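Local coordinates for microcompartments protein (Desulfitobacterium hafniense, PDB 3NWG) that probably forms part of the protein shell of a bacterial microcompartment, as a tandem subunit with two BMC domains like those of PduT, at residues N76-V81 with T114-G119; L82-A87 with V124-G129; A106-A111 with S136-T141. All blocks are in the same frame, centred on the assembly; numbering follows the deposited sequence.

How the interactions relate
The three contacts lie close together where the two halves of the chain meet. Interactions 1 and 2 share helix 79-85, interactions 1 and 3 share helix 105-117, and interactions 2 and 3 reach neighbouring strands of one antiparallel sheet. Their centres lie about 13 Å (1 and 2), 10 Å (1 and 3) and 9 Å (2 and 3) apart. Ile126 joins them: its CD1 meets Val81 O of interaction 1 at 3.7 Å, and its CG2 meets Leu108 CD2 of interaction 3 at 3.6 Å. A probable backbone hydrogen bond, Arg127 N to Phe137 O (2.9 Å), ties interactions 2 and 3. Glycerol, probably from the crystallisation liquor, is bound near Arg127 and near Phe137.

Interaction 1 of 3, residues N76-V81 with T114-G119; sequences NVHPQV and TAAKTG
His78 lays one face of its imidazole against Ala116, and this is where the two segments pack most closely. The methyl CB of Ala116 sits 3.7 Å from the ring centroid, over the face and shifted toward the ND1 and CG side, in a CH-pi contact. The carbonyl of Ala116 covers another part of the same face, its O lying 3.6 Å from His78 NE2. Pro79 CD closes over the opposite face, which leaves the ring sandwiched between its own neighbour in sequence and the end of helix 105-117. The ring reaches Ala116 because its CG is anti to the backbone N (chi1 -162°), lying beside the carbonyl carbon.

His78 is also the N-cap of helix 79-85. Gln80 N donates to His78 ND1 over 3.3 Å, fairly straight at the hydrogen, although the donor stands 22° out of the ring plane. The cap is likely to steady the rotation of the same ring that receives the alanine. In fold terms, the start of a helix that follows strand 68-74 of the first BMC sheet is set against the last turn of helix 105-117, which belongs to the second BMC domain.

Toward solvent the contact thins to a single chain. Lys117 slides past His78 in the opposite direction, with its CG 3.9 Å from His78 CD2 at an oblique approach, and runs on extended to the exposed loop. There NZ donates to Asn76 O at 2.7 Å, tilted 29° from the carbonyl plane. The ammonium has a second mate in Asp113, whose carboxylate forms a salt bridge with it and, through its other oxygen, accepts from His78 N.

Interaction 2 of 3, residues L82-A87 with V124-G129; sequences LTAISA and VEIRIG
Ile126 pushes its CD1 methyl between two residues of helix 79-85, meeting Ala84 CB and Ile85 CG1, each at 3.7 Å. Its CG1 also lies against the Ala84 methyl, while its CG2 comes to 3.8 Å from Ile85 CG1, so both branches of the isoleucine are used. CG1 stands anti to the carbonyl carbon of Ile126 (chi1 -71°), and this turns the longer branch onto the helix. The two isoleucine side chains cross at a slant, and all three residues are buried. With Ile126 cut back to an alanine, Ala84 and Ile85 are likely to face a gap where CD1 and CG2 had been, weakening the seat of the helix on the strand.

Around these groups, the last helical turn is closed by Ser86 N, which bonds to Leu82 O at 3.0 Å, and Ser86 is the first residue to leave helical geometry. On the strand, Val124 and Glu125 both pair with Thr139, a classic beta bulge just ahead of Ile126. Val124 O also accepts from the side-chain hydroxyl OG1 of Thr89, in the loop after the helix.

Beyond this shell, Ile126 packs on Val138 of strand 136-142 and on Ala112 of helix 105-117; helix 79-85, which follows the last strand of the first sheet, thus covers strand 122-127, outermost of the second sheet within the chain.

Interaction 3 of 3, residues A106-A111 with S136-T141; sequences ASLIVA and SFVTLT
Leu108 spreads its two methyls over the backbone of strand 136-142, straddling the peptide between Phe137 and Val138. CD1 comes to 3.5 Å from Phe137 CA and lies near Val138 N, and CD2 lies 3.7 Å from Phe137 O. Helix 105-117 is the connection of a beta-alpha-beta crossover from strand 96-102 to strand 122-127, and strand 136-142 lies between those two strands, antiparallel to both. The second BMC domain has the ferredoxin-like beta-alpha-beta-beta-alpha-beta order of its family, with its strands in the order 2-3-1-4 across the sheet. Helix and central strand consequently point almost the same way, their segment axes 14° apart and 8.1 Å from each other at closest approach.

Such spacing is bridged essentially by one leucine. With CG anti to the backbone N (chi1 -168°), Leu108 carries its two methyls to the backbone of the strand. Ser136 and Val138 face the helix on this side of the strand: the serine CB meets CB and CD2 of Leu108, and the valine CG1 meets CD1. No hydrogen bond crosses here; the hold is by van der Waals contact, much of it with the strand's backbone, and buried throughout. Thr102 on strand 96-102 and Ile126 on strand 122-127 also touch the leucine, which therefore sits over three strands at once.

Phe137 points to the other face of the sheet. It packs on Ile13 of the second subunit, and its side chain is about 4 Å from a bound glycerol; that face of the strand thus meets a neighbouring subunit at Phe137. Back on the helix side, Ser136 CB lies 3.8 Å from Leu108 CD2, and Val138 CG1 approaches Leu108 CD1 at 4.1 Å.

Interaction 1 of 3, residues N76-V81 with T114-G119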
ATOM      1  N   ASN A  76       4.427 -30.394 -17.852  1.00 61.27           N
ATOM      2  CA  ASN A  76       3.344 -30.069 -18.782  1.00 63.33           C
ATOM      3  C   ASN A  76       2.220 -29.357 -18.058  1.00 62.04           C
ATOM      4  O   ASN A  76       1.055 -29.736 -18.172  1.00 62.40           O
ATOM      5  CB  ASN A  76       2.819 -31.324 -19.502  1.00 65.37           C
ATOM      6  CG  ASN A  76       3.949 -32.279 -19.936  1.00 69.66           C
ATOM      7  OD1 ASN A  76       5.013 -31.860 -20.438  1.00 71.79           O
ATOM      8  ND2 ASN A  76       3.714 -33.578 -19.739  1.00 73.16           N
ATOM      9  N   VAL A  77       2.592 -28.337 -17.289  1.00 60.69           N
ATOM     10  CA  VAL A  77       1.634 -27.570 -16.518  1.00 59.66           C
ATOM     11  C   VAL A  77       0.837 -26.649 -17.436  1.00 60.45           C
ATOM     12  O   VAL A  77       1.373 -26.117 -18.416  1.00 61.37           O
ATOM     13  CB  VAL A  77       2.322 -26.760 -15.406  1.00 58.42           C
ATOM     14  CG1 VAL A  77       3.213 -25.666 -15.999  1.00 58.90           C
ATOM     15  CG2 VAL A  77       1.273 -26.153 -14.467  1.00 57.78           C
ATOM     16  N   HIS A  78      -0.442 -26.479 -17.118  1.00 60.05           N
ATOM     17  CA  HIS A  78      -1.316 -25.651 -17.918  1.00 61.40           C
ATOM     18  C   HIS A  78      -0.900 -24.181 -17.836  1.00 61.78           C
ATOM     19  O   HIS A  78      -0.670 -23.662 -16.747  1.00 60.71           O
ATOM     20  CB  HIS A  78      -2.757 -25.832 -17.458  1.00 61.05           C
ATOM     21  CG  HIS A  78      -3.767 -25.367 -18.456  1.00 62.79           C
ATOM     22  ND1 HIS A  78      -4.156 -24.047 -18.561  1.00 63.40           N
ATOM     23  CD2 HIS A  78      -4.453 -26.042 -19.412  1.00 64.37           C
ATOM     24  CE1 HIS A  78      -5.049 -23.933 -19.531  1.00 65.42           C
ATOM     25  NE2 HIS A  78      -5.244 -25.128 -20.065  1.00 65.20           N
ATOM     26  N   PRO A  79      -0.801 -23.497 -18.989  1.00 63.71           N
ATOM     27  CA  PRO A  79      -0.351 -22.099 -19.009  1.00 64.75           C
ATOM     28  C   PRO A  79      -1.063 -21.194 -18.011  1.00 64.80           C
ATOM     29  O   PRO A  79      -0.463 -20.234 -17.532  1.00 65.01           O
ATOM     30  CB  PRO A  79      -0.654 -21.631 -20.441  1.00 66.45           C
ATOM     31  CG  PRO A  79      -1.304 -22.775 -21.129  1.00 66.76           C
ATOM     32  CD  PRO A  79      -1.040 -24.011 -20.343  1.00 65.28           C
ATOM     33  N   GLN A  80      -2.320 -21.502 -17.697  1.00 65.52           N
ATOM     34  CA  GLN A  80      -3.120 -20.647 -16.821  1.00 66.14           C
ATOM     35  C   GLN A  80      -2.726 -20.773 -15.371  1.00 65.32           C
ATOM     36  O   GLN A  80      -2.859 -19.823 -14.617  1.00 65.13           O
ATOM     37  CB  GLN A  80      -4.604 -20.953 -16.964  1.00 66.65           C
ATOM     38  CG  GLN A  80      -5.250 -20.300 -18.169  1.00 69.57           C
ATOM     39  CD  GLN A  80      -6.752 -20.340 -18.099  1.00 70.41           C
ATOM     40  OE1 GLN A  80      -7.375 -21.391 -18.277  1.00 70.17           O
ATOM     41  NE2 GLN A  80      -7.349 -19.186 -17.837  1.00 72.22           N
ATOM     42  N   VAL A  81      -2.257 -21.949 -14.978  1.00 58.17           N
ATOM     43  CA  VAL A  81      -1.724 -22.136 -13.642  1.00 59.21           C
ATOM     44  C   VAL A  81      -0.577 -21.153 -13.386  1.00 60.67           C
ATOM     45  O   VAL A  81      -0.509 -20.526 -12.326  1.00 60.98           O
ATOM     46  CB  VAL A  81      -1.237 -23.571 -13.425  1.00 58.96           C
ATOM     47  CG1 VAL A  81      -0.532 -23.691 -12.082  1.00 58.01           C
ATOM     48  CG2 VAL A  81      -2.406 -24.560 -13.542  1.00 58.20           C
ATOM     49  N   THR A 114      -5.071 -29.770 -12.966  1.00 52.78           N
ATOM     50  CA  THR A 114      -6.116 -30.685 -13.397  1.00 54.44           C
ATOM     51  C   THR A 114      -7.413 -29.913 -13.702  1.00 54.59           C
ATOM     52  O   THR A 114      -8.070 -30.160 -14.709  1.00 55.59           O
ATOM     53  CB  THR A 114      -6.337 -31.826 -12.371  1.00 54.88           C
ATOM     54  OG1 THR A 114      -5.156 -32.640 -12.304  1.00 55.17           O
ATOM     55  CG2 THR A 114      -7.516 -32.721 -12.788  1.00 55.66           C
ATOM     56  N   ALA A 115      -7.758 -28.952 -12.857  1.00 54.05           N
ATOM     57  CA  ALA A 115      -8.945 -28.146 -13.108  1.00 54.66           C
ATOM     58  C   ALA A 115      -8.843 -27.467 -14.466  1.00 55.67           C
ATOM     59  O   ALA A 115      -9.720 -27.629 -15.296  1.00 56.88           O
ATOM     60  CB  ALA A 115      -9.170 -27.116 -11.991  1.00 53.57           C
ATOM     61  N   ALA A 116      -7.761 -26.738 -14.710  1.00 56.25           N
ATOM     62  CA  ALA A 116      -7.603 -26.007 -15.971  1.00 57.88           C
ATOM     63  C   ALA A 116      -7.604 -26.928 -17.195  1.00 59.90           C
ATOM     64  O   ALA A 116      -8.024 -26.527 -18.276  1.00 61.24           O
ATOM     65  CB  ALA A 116      -6.354 -25.165 -15.944  1.00 57.42           C
ATOM     66  N   LYS A 117      -7.161 -28.166 -17.019  1.00 60.78           N
ATOM     67  CA  LYS A 117      -7.030 -29.070 -18.143  1.00 63.25           C
ATOM     68  C   LYS A 117      -8.362 -29.672 -18.564  1.00 65.18           C
ATOM     69  O   LYS A 117      -8.487 -30.212 -19.670  1.00 66.71           O
ATOM     70  CB  LYS A 117      -6.008 -30.164 -17.841  1.00 63.13           C
ATOM     71  CG  LYS A 117      -4.587 -29.747 -18.136  1.00 63.39           C
ATOM     72  CD  LYS A 117      -3.599 -30.731 -17.533  1.00 65.76           C
ATOM     73  CE  LYS A 117      -2.185 -30.444 -18.021  1.00 68.24           C
ATOM     74  NZ  LYS A 117      -1.116 -31.106 -17.204  1.00 68.89           N
ATOM     75  N   THR A 118      -9.359 -29.579 -17.692  1.00 65.44           N
ATOM     76  CA  THR A 118     -10.657 -30.163 -18.007  1.00 67.71           C
ATOM     77  C   THR A 118     -11.640 -29.092 -18.484  1.00 68.59           C
ATOM     78  O   THR A 118     -11.981 -28.165 -17.750  1.00 67.96           O
ATOM     79  CB  THR A 118     -11.249 -31.020 -16.828  1.00 67.18           C
ATOM     80  OG1 THR A 118     -11.828 -30.173 -15.839  1.00 66.20           O
ATOM     81  CG2 THR A 118     -10.178 -31.908 -16.169  1.00 67.05           C
ATOM     82  N   GLY A 119     -12.079 -29.214 -19.729  1.00 71.08           N
ATOM     83  CA  GLY A 119     -13.108 -28.319 -20.256  1.00 72.46           C
ATOM     84  C   GLY A 119     -12.750 -26.839 -20.251  1.00 72.30           C
ATOM     85  O   GLY A 119     -11.568 -26.464 -20.214  1.00 72.13           O
TER

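Interaction 2 of 3, residues L82-A87 with V124-G129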
ATOM      1  N   LEU A  82       0.307 -21.001 -14.368  1.00 62.12           N
ATOM      2  CA  LEU A  82       1.466 -20.133 -14.203  1.00 63.56           C
ATOM      3  C   LEU A  82       1.044 -18.675 -14.098  1.00 64.70           C
ATOM      4  O   LEU A  82       1.425 -17.987 -13.156  1.00 65.05           O
ATOM      5  CB  LEU A  82       2.477 -20.336 -15.330  1.00 63.32           C
ATOM      6  CG  LEU A  82       2.941 -21.780 -15.513  1.00 63.92           C
ATOM      7  CD1 LEU A  82       3.579 -21.947 -16.867  1.00 63.86           C
ATOM      8  CD2 LEU A  82       3.871 -22.246 -14.384  1.00 65.04           C
ATOM      9  N   THR A  83       0.241 -18.209 -15.045  1.00 65.96           N
ATOM     10  CA  THR A  83      -0.204 -16.825 -15.005  1.00 67.83           C
ATOM     11  C   THR A  83      -1.000 -16.530 -13.714  1.00 68.88           C
ATOM     12  O   THR A  83      -0.837 -15.469 -13.117  1.00 69.33           O
ATOM     13  CB  THR A  83      -0.981 -16.419 -16.290  1.00 67.87           C
ATOM     14  OG1 THR A  83      -2.004 -17.379 -16.564  1.00 68.66           O
ATOM     15  CG2 THR A  83      -0.050 -16.371 -17.499  1.00 68.47           C
ATOM     16  N   ALA A  84      -1.822 -17.478 -13.269  1.00 70.02           N
ATOM     17  CA  ALA A  84      -2.601 -17.309 -12.042  1.00 71.40           C
ATOM     18  C   ALA A  84      -1.696 -17.125 -10.834  1.00 72.69           C
ATOM     19  O   ALA A  84      -1.900 -16.197 -10.045  1.00 72.93           O
ATOM     20  CB  ALA A  84      -3.549 -18.483 -11.824  1.00 71.03           C
ATOM     21  N   ILE A  85      -0.699 -18.006 -10.700  1.00 74.37           N
ATOM     22  CA  ILE A  85       0.286 -17.942  -9.611  1.00 75.78           C
ATOM     23  C   ILE A  85       0.997 -16.585  -9.582  1.00 77.34           C
ATOM     24  O   ILE A  85       1.056 -15.920  -8.536  1.00 77.55           O
ATOM     25  CB  ILE A  85       1.321 -19.084  -9.705  1.00 75.37           C
ATOM     26  CG1 ILE A  85       0.716 -20.383  -9.190  1.00 74.99           C
ATOM     27  CG2 ILE A  85       2.554 -18.766  -8.880  1.00 74.80           C
ATOM     28  CD1 ILE A  85       1.437 -21.619  -9.660  1.00 74.18           C
ATOM     29  N   SER A  86       1.505 -16.172 -10.741  1.00 78.93           N
ATOM     30  CA  SER A  86       2.201 -14.895 -10.882  1.00 80.59           C
ATOM     31  C   SER A  86       1.245 -13.687 -10.847  1.00 81.70           C
ATOM     32  O   SER A  86       1.525 -12.655 -11.461  1.00 81.84           O
ATOM     33  CB  SER A  86       3.016 -14.892 -12.181  1.00 80.58           C
ATOM     34  OG  SER A  86       2.160 -14.983 -13.307  1.00 80.64           O
ATOM     35  N   ALA A  87       0.125 -13.831 -10.130  1.00 83.04           N
ATOM     36  CA  ALA A  87      -0.877 -12.764  -9.938  1.00 84.08           C
ATOM     37  C   ALA A  87      -1.068 -11.922 -11.196  1.00 84.79           C
ATOM     38  O   ALA A  87      -0.891 -10.703 -11.167  1.00 85.07           O
ATOM     39  CB  ALA A  87      -0.498 -11.874  -8.732  1.00 83.92           C
ATOM     40  N   VAL A 124      -8.954 -17.964 -11.935  1.00 63.77           N
ATOM     41  CA  VAL A 124      -9.081 -16.547 -11.595  1.00 65.73           C
ATOM     42  C   VAL A 124      -7.905 -16.103 -10.725  1.00 66.72           C
ATOM     43  O   VAL A 124      -7.246 -15.114 -11.036  1.00 67.76           O
ATOM     44  CB  VAL A 124     -10.436 -16.212 -10.935  1.00 65.62           C
ATOM     45  CG1 VAL A 124     -10.532 -14.730 -10.642  1.00 66.48           C
ATOM     46  CG2 VAL A 124     -11.577 -16.639 -11.830  1.00 65.54           C
ATOM     47  N   GLU A 125      -7.647 -16.838  -9.644  1.00 66.94           N
ATOM     48  CA  GLU A 125      -6.461 -16.600  -8.823  1.00 67.95           C
ATOM     49  C   GLU A 125      -5.993 -17.838  -8.068  1.00 67.18           C
ATOM     50  O   GLU A 125      -6.752 -18.781  -7.831  1.00 66.46           O
ATOM     51  CB  GLU A 125      -6.654 -15.406  -7.871  1.00 69.05           C
ATOM     52  CG  GLU A 125      -7.414 -15.676  -6.579  1.00 71.23           C
ATOM     53  CD  GLU A 125      -7.497 -14.435  -5.681  1.00 76.77           C
ATOM     54  OE1 GLU A 125      -8.159 -14.494  -4.607  1.00 78.46           O
ATOM     55  OE2 GLU A 125      -6.907 -13.391  -6.049  1.00 78.88           O
ATOM     56  N   ILE A 126      -4.717 -17.819  -7.717  1.00 67.96           N
ATOM     57  CA  ILE A 126      -4.114 -18.836  -6.883  1.00 68.16           C
ATOM     58  C   ILE A 126      -3.488 -18.142  -5.682  1.00 69.97           C
ATOM     59  O   ILE A 126      -2.809 -17.129  -5.820  1.00 70.49           O
ATOM     60  CB  ILE A 126      -3.068 -19.657  -7.667  1.00 67.22           C
ATOM     61  CG1 ILE A 126      -3.784 -20.560  -8.684  1.00 66.39           C
ATOM     62  CG2 ILE A 126      -2.189 -20.458  -6.720  1.00 65.29           C
ATOM     63  CD1 ILE A 126      -2.869 -21.335  -9.642  1.00 65.58           C
ATOM     64  N   ARG A 127      -3.736 -18.672  -4.495  1.00 71.60           N
ATOM     65  CA  ARG A 127      -3.099 -18.117  -3.325  1.00 74.13           C
ATOM     66  C   ARG A 127      -2.305 -19.177  -2.609  1.00 74.64           C
ATOM     67  O   ARG A 127      -2.853 -20.056  -1.954  1.00 73.97           O
ATOM     68  CB  ARG A 127      -4.115 -17.451  -2.399  1.00 75.42           C
ATOM     69  CG  ARG A 127      -4.797 -16.231  -3.003  1.00 78.25           C
ATOM     70  CD  ARG A 127      -4.110 -14.931  -2.645  1.00 82.80           C
ATOM     71  NE  ARG A 127      -5.123 -13.891  -2.458  1.00 87.61           N
ATOM     72  CZ  ARG A 127      -5.623 -13.522  -1.275  1.00 90.48           C
ATOM     73  NH1 ARG A 127      -6.557 -12.576  -1.216  1.00 91.94           N
ATOM     74  NH2 ARG A 127      -5.192 -14.091  -0.146  1.00 90.92           N
ATOM     75  N   ILE A 128      -0.996 -19.086  -2.794  1.00 76.60           N
ATOM     76  CA  ILE A 128      -0.007 -19.833  -2.038  1.00 78.65           C
ATOM     77  C   ILE A 128       0.229 -19.109  -0.700  1.00 81.17           C
ATOM     78  O   ILE A 128       0.321 -17.878  -0.671  1.00 82.33           O
ATOM     79  CB  ILE A 128       1.291 -19.908  -2.879  1.00 78.19           C
ATOM     80  CG1 ILE A 128       1.390 -21.244  -3.607  1.00 78.07           C
ATOM     81  CG2 ILE A 128       2.534 -19.723  -2.033  1.00 79.35           C
ATOM     82  CD1 ILE A 128       0.350 -21.465  -4.674  1.00 78.67           C
ATOM     83  N   GLY A 129       0.309 -19.844   0.406  1.00 83.26           N
ATOM     84  CA  GLY A 129       0.597 -19.203   1.696  1.00 87.28           C
ATOM     85  C   GLY A 129      -0.523 -19.323   2.722  1.00 90.13           C
ATOM     86  O   GLY A 129      -0.756 -20.419   3.245  1.00 90.55           O
TER

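Interaction 3 of 3, residues A106-A111 with S136-T141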
ATOM      1  N   ALA A 106       1.816 -28.190  -3.178  1.00 46.82           N
ATOM      2  CA  ALA A 106       1.928 -29.195  -4.230  1.00 46.98           C
ATOM      3  C   ALA A 106       0.541 -29.680  -4.669  1.00 47.19           C
ATOM      4  O   ALA A 106       0.198 -29.631  -5.853  1.00 46.94           O
ATOM      5  CB  ALA A 106       2.793 -30.362  -3.778  1.00 47.77           C
ATOM      6  N   SER A 107      -0.260 -30.136  -3.711  1.00 47.60           N
ATOM      7  CA  SER A 107      -1.609 -30.575  -4.024  1.00 47.82           C
ATOM      8  C   SER A 107      -2.404 -29.452  -4.675  1.00 46.79           C
ATOM      9  O   SER A 107      -3.167 -29.698  -5.605  1.00 47.00           O
ATOM     10  CB  SER A 107      -2.321 -31.105  -2.794  1.00 48.38           C
ATOM     11  OG  SER A 107      -2.182 -30.184  -1.739  1.00 50.51           O
ATOM     12  N   LEU A 108      -2.212 -28.214  -4.239  1.00 45.95           N
ATOM     13  CA  LEU A 108      -2.896 -27.140  -4.948  1.00 45.59           C
ATOM     14  C   LEU A 108      -2.476 -27.046  -6.422  1.00 45.41           C
ATOM     15  O   LEU A 108      -3.333 -26.946  -7.299  1.00 45.77           O
ATOM     16  CB  LEU A 108      -2.755 -25.777  -4.273  1.00 45.60           C
ATOM     17  CG  LEU A 108      -3.776 -24.884  -4.989  1.00 46.21           C
ATOM     18  CD1 LEU A 108      -5.173 -25.040  -4.378  1.00 46.71           C
ATOM     19  CD2 LEU A 108      -3.343 -23.449  -5.098  1.00 45.38           C
ATOM     20  N   ILE A 109      -1.173 -27.081  -6.699  1.00 44.87           N
ATOM     21  CA  ILE A 109      -0.722 -26.981  -8.078  1.00 44.47           C
ATOM     22  C   ILE A 109      -1.352 -28.085  -8.903  1.00 44.77           C
ATOM     23  O   ILE A 109      -1.900 -27.812  -9.980  1.00 44.98           O
ATOM     24  CB  ILE A 109       0.803 -27.023  -8.188  1.00 44.86           C
ATOM     25  CG1 ILE A 109       1.390 -25.687  -7.724  1.00 45.75           C
ATOM     26  CG2 ILE A 109       1.246 -27.305  -9.622  1.00 43.83           C
ATOM     27  CD1 ILE A 109       2.820 -25.816  -7.202  1.00 47.88           C
ATOM     28  N   VAL A 110      -1.297 -29.316  -8.389  1.00 44.69           N
ATOM     29  CA  VAL A 110      -1.894 -30.457  -9.074  1.00 45.46           C
ATOM     30  C   VAL A 110      -3.391 -30.201  -9.360  1.00 45.95           C
ATOM     31  O   VAL A 110      -3.861 -30.428 -10.485  1.00 46.81           O
ATOM     32  CB  VAL A 110      -1.725 -31.769  -8.270  1.00 45.84           C
ATOM     33  CG1 VAL A 110      -2.652 -32.837  -8.798  1.00 46.29           C
ATOM     34  CG2 VAL A 110      -0.314 -32.261  -8.342  1.00 45.82           C
ATOM     35  N   ALA A 111      -4.117 -29.705  -8.352  1.00 45.37           N
ATOM     36  CA  ALA A 111      -5.557 -29.479  -8.458  1.00 45.72           C
ATOM     37  C   ALA A 111      -5.896 -28.377  -9.450  1.00 45.82           C
ATOM     38  O   ALA A 111      -6.793 -28.545 -10.285  1.00 46.32           O
ATOM     39  CB  ALA A 111      -6.145 -29.156  -7.110  1.00 45.36           C
ATOM     40  N   SER A 136      -3.684 -23.349   0.718  1.00 68.58           N
ATOM     41  CA  SER A 136      -3.626 -22.651  -0.534  1.00 64.99           C
ATOM     42  C   SER A 136      -4.978 -22.842  -1.209  1.00 63.03           C
ATOM     43  O   SER A 136      -5.721 -23.761  -0.854  1.00 62.33           O
ATOM     44  CB  SER A 136      -2.487 -23.219  -1.393  1.00 64.52           C
ATOM     45  OG  SER A 136      -1.247 -23.171  -0.710  1.00 63.71           O
ATOM     46  N   PHE A 137      -5.306 -21.970  -2.162  1.00 60.57           N
ATOM     47  CA  PHE A 137      -6.529 -22.136  -2.920  1.00 58.76           C
ATOM     48  C   PHE A 137      -6.513 -21.592  -4.343  1.00 56.90           C
ATOM     49  O   PHE A 137      -5.741 -20.692  -4.669  1.00 56.36           O
ATOM     50  CB  PHE A 137      -7.747 -21.635  -2.136  1.00 60.02           C
ATOM     51  CG  PHE A 137      -7.815 -20.153  -1.984  1.00 62.37           C
ATOM     52  CD1 PHE A 137      -7.356 -19.543  -0.814  1.00 64.36           C
ATOM     53  CD2 PHE A 137      -8.378 -19.358  -2.996  1.00 63.81           C
ATOM     54  CE1 PHE A 137      -7.438 -18.155  -0.658  1.00 67.01           C
ATOM     55  CE2 PHE A 137      -8.463 -17.972  -2.856  1.00 66.10           C
ATOM     56  CZ  PHE A 137      -7.998 -17.364  -1.682  1.00 67.41           C
ATOM     57  N   VAL A 138      -7.365 -22.184  -5.182  1.00 55.15           N
ATOM     58  CA  VAL A 138      -7.579 -21.741  -6.552  1.00 53.88           C
ATOM     59  C   VAL A 138      -9.057 -21.410  -6.767  1.00 53.73           C
ATOM     60  O   VAL A 138      -9.935 -22.108  -6.260  1.00 53.09           O
ATOM     61  CB  VAL A 138      -7.049 -22.774  -7.601  1.00 53.62           C
ATOM     62  CG1 VAL A 138      -7.744 -24.111  -7.476  1.00 52.93           C
ATOM     63  CG2 VAL A 138      -7.172 -22.239  -9.027  1.00 53.50           C
ATOM     64  N   THR A 139      -9.312 -20.309  -7.475  1.00 53.72           N
ATOM     65  CA  THR A 139     -10.661 -19.969  -7.923  1.00 53.85           C
ATOM     66  C   THR A 139     -10.695 -19.989  -9.449  1.00 54.36           C
ATOM     67  O   THR A 139      -9.694 -19.670 -10.106  1.00 54.68           O
ATOM     68  CB  THR A 139     -11.129 -18.582  -7.442  1.00 54.65           C
ATOM     69  OG1 THR A 139     -10.249 -17.578  -7.965  1.00 55.38           O
ATOM     70  CG2 THR A 139     -11.175 -18.495  -5.914  1.00 53.17           C
ATOM     71  N   LEU A 140     -11.844 -20.376  -9.998  1.00 54.38           N
ATOM     72  CA  LEU A 140     -12.056 -20.409 -11.433  1.00 54.98           C
ATOM     73  C   LEU A 140     -13.512 -20.098 -11.807  1.00 55.99           C
ATOM     74  O   LEU A 140     -14.400 -20.208 -10.973  1.00 55.92           O
ATOM     75  CB  LEU A 140     -11.578 -21.739 -12.031  1.00 54.60           C
ATOM     76  CG  LEU A 140     -11.857 -23.177 -11.532  1.00 53.85           C
ATOM     77  CD1 LEU A 140     -11.757 -23.384 -10.032  1.00 52.10           C
ATOM     78  CD2 LEU A 140     -13.170 -23.701 -12.047  1.00 54.97           C
ATOM     79  N   THR A 141     -13.740 -19.673 -13.048  1.00 57.14           N
ATOM     80  CA  THR A 141     -15.092 -19.483 -13.556  1.00 58.34           C
ATOM     81  C   THR A 141     -15.313 -20.135 -14.899  1.00 59.17           C
ATOM     82  O   THR A 141     -14.376 -20.564 -15.559  1.00 59.13           O
ATOM     83  CB  THR A 141     -15.475 -18.004 -13.720  1.00 59.51           C
ATOM     84  OG1 THR A 141     -14.404 -17.303 -14.362  1.00 61.18           O
ATOM     85  CG2 THR A 141     -15.730 -17.401 -12.398  1.00 59.50           C
TER